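Local structure of threonine phosphate decarboxylase-like enzyme (Sulfurospirillum multivorans, 6OUX) at residues E209-F214 with S324-V329; I104-T109 with G250-Y255. The protein uses pyridoxal 5'-phosphate to decarboxylate L-serine O-phosphate to ethanolamine O-phosphate, a precursor for norcobamide biosynthesis. All coordinates share one frame; numbering follows the deposited sequence.

Contact 1: residues E209-F214 with S324-V329; sequences ESFIHF and SMANFV
Phe211 lies across from Ala326, Asn327 and Phe328 where the loop after strand 204-208 of the large seven-stranded sheet meets the loop leading into strand 328-332 of the smaller sheet, in a class I/II aminotransferase fold. Phe211 belongs to a type I turn running from Glu209 to Ile212. Its ring takes the edge of Phe328 on one face in a T-shaped pair, centroids 5.2 Å apart and planes at 89°, with Phe328 CE2 over the ring centre. Asn327 OD1 comes within 3.4 Å of Phe211 CD1, and no hydrogen-bonding partner for this buried oxygen appears in the model.

Three residues on, with CG anti to the carbonyl carbon (chi1 -49°), the Phe214 ring is turned to present one face to Asn327. Asn327 CB stands 3.7 Å from the ring centroid, a CH-pi contact, and the amide is stacked on the ring with planes 8° apart, while ND2 is hydrogen-bonded to the backbone O of Ser51. A leucine at Phe214 would probably lose this stack and leave the Asn327 amide without the flat surface it rests on. The backbones are bridged by a water that donates both to Phe214 O at 2.8 Å and to Ala326 O at 3.0 Å.

Contact 2: residues I104-T109 with G250-Y255; sequences IGNGAT and GVRLGY
Arg252 packs against Asn106, its chain bent at chi3 (-39°) so that the guanidinium comes back alongside the asparagine. Its NH2 sits 3.6 Å from Asn106 CB, and the amide and guanidinium planes are 29° apart; this is a van der Waals contact with no hydrogen bond to Asn106, and NH1 is engaged in a salt bridge with Glu110. Nearer the backbone, Arg252 CB touches Asn106 O at 3.3 Å. At Leu253 the side chain turns away and the main chain does the work: CA makes a C-H...O contact of 3.5 Å with Gly105 O.

Here the outermost strand of the large mixed sheet, 102-105, runs antiparallel to its neighbour 254-257. Gly254 and Gly105 form a hydrogen-bonded pair, Gly105 N to Gly254 O at 2.9 Å and Gly254 N to Gly105 O at 3.0 Å; in the second bond the donor lies well above the carbonyl plane. A CB on Gly254 would run into the C atom of Gly107, which holds the N-cap position of helix 108-116. Tyr255 faces Ile104 as the non-hydrogen-bonded pair, its CB 4.3 Å from Ile104 CD1, and both side chains pack against Met91 of helix 84-95.

How the contacts relate
The two contacts lie about 17 Å apart between centres and meet through segment 209-214. Ala108 CB of contact 2 packs 3.2 Å from Ser210 OG of contact 1, and Tyr255 OH lies 3.7 Å from Glu209 OE2. Contact 2 joins two neighbouring strands at one margin of the large sheet, whereas contact 1 spans from a loop of that sheet to the smaller one. Only contact 1 borders the annotated substrate residues: the side chain of Phe211 is about 4 Å from that of Asn181, and the side chain of Phe328 about 4 Å from that of Arg369, both binding O-phospho-L-serine. Contact 2 instead approaches the dimer interface, where Arg252 packs on Asn274 of the second subunit.

Contact 1: residues E209-F214 with S324-V329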
loop_
_atom_site.group_PDB
_atom_site.type_symbol
_atom_site.label_atom_id
_atom_site.label_comp_id
_atom_site.label_asym_id
_atom_site.label_seq_id
_atom_site.Cartn_x
_atom_site.Cartn_y
_atom_site.Cartn_z
ATOM N N GLU A 209 14.617 6.354 -11.839
ATOM C CA GLU A 209 14.619 7.740 -12.294
ATOM C C GLU A 209 13.646 8.617 -11.525
ATOM O O GLU A 209 13.064 9.558 -12.106
ATOM C CB GLU A 209 14.284 7.792 -13.802
ATOM C CG GLU A 209 12.899 7.247 -14.136
ATOM C CD GLU A 209 12.413 7.675 -15.500
ATOM O OE1 GLU A 209 13.251 8.254 -16.291
ATOM O OE2 GLU A 209 11.219 7.378 -15.798
ATOM N N SER A 210 13.466 8.325 -10.271
ATOM C CA SER A 210 12.454 9.020 -9.439
ATOM C C SER A 210 12.642 10.549 -9.393
ATOM O O SER A 210 11.679 11.315 -9.165
ATOM C CB SER A 210 12.419 8.440 -8.004
ATOM O OG SER A 210 11.825 7.139 -7.944
ATOM N N PHE A 211 13.886 10.997 -9.528
ATOM C CA PHE A 211 14.183 12.459 -9.559
ATOM C C PHE A 211 14.409 13.113 -10.909
ATOM O O PHE A 211 14.880 14.279 -10.967
ATOM C CB PHE A 211 15.390 12.713 -8.615
ATOM C CG PHE A 211 15.155 12.143 -7.252
ATOM C CD1 PHE A 211 14.168 12.669 -6.459
ATOM C CD2 PHE A 211 15.815 11.013 -6.817
ATOM C CE1 PHE A 211 13.893 12.140 -5.217
ATOM C CE2 PHE A 211 15.507 10.453 -5.600
ATOM C CZ PHE A 211 14.565 11.028 -4.792
ATOM N N ILE A 212 14.142 12.401 -12.007
ATOM C CA ILE A 212 14.590 12.849 -13.320
ATOM C C ILE A 212 13.787 14.079 -13.822
ATOM O O ILE A 212 14.264 14.843 -14.635
ATOM C CB ILE A 212 14.552 11.720 -14.385
ATOM C CG1 ILE A 212 15.492 12.066 -15.569
ATOM C CG2 ILE A 212 13.133 11.396 -14.822
ATOM C CD1 ILE A 212 15.757 10.935 -16.518
ATOM N N HIS A 213 12.616 14.289 -13.274
ATOM C CA HIS A 213 11.781 15.477 -13.620
ATOM C C HIS A 213 12.452 16.798 -13.169
ATOM O O HIS A 213 12.081 17.857 -13.624
ATOM C CB HIS A 213 10.412 15.398 -12.909
ATOM C CG HIS A 213 9.361 14.668 -13.648
ATOM N ND1 HIS A 213 9.619 13.689 -14.594
ATOM C CD2 HIS A 213 8.010 14.717 -13.511
ATOM C CE1 HIS A 213 8.470 13.190 -15.012
ATOM N NE2 HIS A 213 7.485 13.811 -14.388
ATOM N N PHE A 214 13.426 16.738 -12.271
ATOM C CA PHE A 214 14.195 17.887 -11.784
ATOM C C PHE A 214 15.453 18.153 -12.548
ATOM O O PHE A 214 16.023 19.213 -12.364
ATOM C CB PHE A 214 14.463 17.760 -10.273
ATOM C CG PHE A 214 13.220 17.426 -9.512
ATOM C CD1 PHE A 214 12.150 18.320 -9.515
ATOM C CD2 PHE A 214 13.050 16.206 -8.925
ATOM C CE1 PHE A 214 10.970 17.992 -8.883
ATOM C CE2 PHE A 214 11.863 15.876 -8.268
ATOM C CZ PHE A 214 10.822 16.764 -8.276
ATOM N N SER A 324 24.021 19.190 -8.214
ATOM C CA SER A 324 22.783 18.462 -8.159
ATOM C C SER A 324 21.836 18.830 -9.291
ATOM O O SER A 324 21.792 19.986 -9.718
ATOM C CB SER A 324 22.101 18.764 -6.848
ATOM O OG SER A 324 20.917 18.048 -6.688
ATOM N N MET A 325 21.089 17.826 -9.758
ATOM C CA MET A 325 19.934 18.017 -10.645
ATOM C C MET A 325 18.728 17.320 -10.085
ATOM O O MET A 325 17.924 16.768 -10.804
ATOM C CB MET A 325 20.270 17.456 -11.961
ATOM C CG MET A 325 21.373 18.278 -12.582
ATOM S SD MET A 325 20.593 19.365 -13.814
ATOM C CE MET A 325 20.975 18.098 -14.810
ATOM N N ALA A 326 18.607 17.357 -8.783
ATOM C CA ALA A 326 17.446 16.746 -8.133
ATOM C C ALA A 326 16.674 17.822 -7.367
ATOM O O ALA A 326 16.936 18.975 -7.552
ATOM C CB ALA A 326 17.881 15.640 -7.243
ATOM N N ASN A 327 15.760 17.433 -6.487
ATOM C CA ASN A 327 15.030 18.365 -5.654
ATOM C C ASN A 327 15.555 18.441 -4.237
ATOM O O ASN A 327 14.817 18.637 -3.273
ATOM C CB ASN A 327 13.521 18.021 -5.691
ATOM C CG ASN A 327 13.203 16.683 -5.149
ATOM O OD1 ASN A 327 14.028 15.812 -5.183
ATOM N ND2 ASN A 327 11.937 16.469 -4.755
ATOM N N PHE A 328 16.865 18.253 -4.128
ATOM C CA PHE A 328 17.569 18.354 -2.897
ATOM C C PHE A 328 19.039 18.665 -3.258
ATOM O O PHE A 328 19.474 18.469 -4.420
ATOM C CB PHE A 328 17.432 17.018 -2.103
ATOM C CG PHE A 328 17.830 15.836 -2.893
ATOM C CD1 PHE A 328 19.160 15.517 -3.046
ATOM C CD2 PHE A 328 16.879 15.013 -3.483
ATOM C CE1 PHE A 328 19.530 14.432 -3.836
ATOM C CE2 PHE A 328 17.246 13.923 -4.287
ATOM C CZ PHE A 328 18.578 13.623 -4.432
ATOM N N VAL A 329 19.749 19.167 -2.264
ATOM C CA VAL A 329 21.161 19.507 -2.334
ATOM C C VAL A 329 21.803 18.900 -1.088
ATOM O O VAL A 329 21.139 18.835 -0.037
ATOM C CB VAL A 329 21.336 21.033 -2.314
ATOM C CG1 VAL A 329 22.752 21.398 -2.635
ATOM C CG2 VAL A 329 20.501 21.686 -3.399
HETATM O O HOH W 1 16.834 20.642 -10.104
#

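Contact 2: residues I104-T109 with G250-Y255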
loop_
_atom_site.group_PDB
_atom_site.type_symbol
_atom_site.label_atom_id
_atom_site.label_comp_id
_atom_site.label_asym_id
_atom_site.label_seq_id
_atom_site.Cartn_x
_atom_site.Cartn_y
_atom_site.Cartn_z
ATOM N N ILE A 104 2.412 -1.248 -11.414
ATOM C CA ILE A 104 2.007 -0.142 -10.512
ATOM C C ILE A 104 2.085 -0.647 -9.068
ATOM O O ILE A 104 1.489 -1.676 -8.763
ATOM C CB ILE A 104 0.553 0.320 -10.720
ATOM C CG1 ILE A 104 0.151 0.463 -12.203
ATOM C CG2 ILE A 104 0.309 1.587 -9.875
ATOM C CD1 ILE A 104 0.627 1.702 -12.860
ATOM N N GLY A 105 2.841 0.030 -8.200
ATOM C CA GLY A 105 2.927 -0.328 -6.766
ATOM C C GLY A 105 3.037 0.930 -5.875
ATOM O O GLY A 105 2.643 2.038 -6.287
ATOM N N ASN A 106 3.581 0.752 -4.680
ATOM C CA ASN A 106 3.647 1.781 -3.657
ATOM C C ASN A 106 4.715 2.860 -3.783
ATOM O O ASN A 106 4.567 3.967 -3.272
ATOM C CB ASN A 106 3.838 1.111 -2.299
ATOM C CG ASN A 106 2.610 0.385 -1.861
ATOM O OD1 ASN A 106 1.512 0.915 -1.975
ATOM N ND2 ASN A 106 2.777 -0.839 -1.373
ATOM N N GLY A 107 5.792 2.542 -4.441
ATOM C CA GLY A 107 6.906 3.469 -4.545
ATOM C C GLY A 107 8.030 2.800 -5.260
ATOM O O GLY A 107 8.011 1.579 -5.451
ATOM N N ALA A 108 9.009 3.594 -5.666
ATOM C CA ALA A 108 10.140 3.088 -6.388
ATOM C C ALA A 108 10.960 2.086 -5.542
ATOM O O ALA A 108 11.253 0.962 -5.969
ATOM C CB ALA A 108 10.995 4.257 -6.839
ATOM N N THR A 109 11.302 2.470 -4.310
ATOM C CA THR A 109 12.060 1.620 -3.424
ATOM C C THR A 109 11.330 0.293 -3.074
ATOM O O THR A 109 11.957 -0.730 -3.091
ATOM C CB THR A 109 12.475 2.395 -2.160
ATOM O OG1 THR A 109 13.147 3.580 -2.588
ATOM C CG2 THR A 109 13.452 1.549 -1.293
ATOM N N GLY A 250 0.938 11.734 1.539
ATOM C CA GLY A 250 0.141 10.658 2.119
ATOM C C GLY A 250 -0.507 9.695 1.146
ATOM O O GLY A 250 -1.348 8.869 1.581
ATOM N N VAL A 251 -0.182 9.837 -0.158
ATOM C CA VAL A 251 -0.573 8.824 -1.209
ATOM C C VAL A 251 0.690 8.282 -1.875
ATOM O O VAL A 251 1.478 9.030 -2.418
ATOM C CB VAL A 251 -1.701 9.284 -2.184
ATOM C CG1 VAL A 251 -2.232 10.658 -1.805
ATOM C CG2 VAL A 251 -1.349 9.175 -3.668
ATOM N N ARG A 252 0.872 6.984 -1.786
ATOM C CA ARG A 252 2.145 6.340 -2.140
ATOM C C ARG A 252 2.007 5.566 -3.425
ATOM O O ARG A 252 1.336 4.547 -3.469
ATOM C CB ARG A 252 2.620 5.407 -1.020
ATOM C CG ARG A 252 2.954 6.126 0.291
ATOM C CD ARG A 252 4.052 5.421 1.091
ATOM N NE ARG A 252 3.921 3.960 1.039
ATOM C CZ ARG A 252 4.924 3.090 1.206
ATOM N NH1 ARG A 252 6.172 3.511 1.449
ATOM N NH2 ARG A 252 4.680 1.784 1.138
ATOM N N LEU A 253 2.653 6.061 -4.478
ATOM C CA LEU A 253 2.539 5.489 -5.815
ATOM C C LEU A 253 3.841 5.491 -6.562
ATOM O O LEU A 253 4.551 6.464 -6.556
ATOM C CB LEU A 253 1.627 6.331 -6.677
ATOM C CG LEU A 253 0.170 6.367 -6.307
ATOM C CD1 LEU A 253 -0.495 7.465 -7.109
ATOM C CD2 LEU A 253 -0.474 5.026 -6.565
ATOM N N GLY A 254 4.122 4.409 -7.261
ATOM C CA GLY A 254 5.265 4.396 -8.152
ATOM C C GLY A 254 4.983 3.393 -9.222
ATOM O O GLY A 254 4.035 2.558 -9.080
ATOM N N TYR A 255 5.765 3.451 -10.288
ATOM C CA TYR A 255 5.602 2.431 -11.341
ATOM C C TYR A 255 6.961 1.898 -11.794
ATOM O O TYR A 255 8.011 2.450 -11.453
ATOM C CB TYR A 255 4.767 2.952 -12.520
ATOM C CG TYR A 255 5.510 3.974 -13.421
ATOM C CD1 TYR A 255 5.532 5.311 -13.119
ATOM C CD2 TYR A 255 6.184 3.566 -14.529
ATOM C CE1 TYR A 255 6.185 6.238 -13.939
ATOM C CE2 TYR A 255 6.866 4.469 -15.338
ATOM C CZ TYR A 255 6.874 5.780 -15.023
ATOM O OH TYR A 255 7.548 6.620 -15.811
#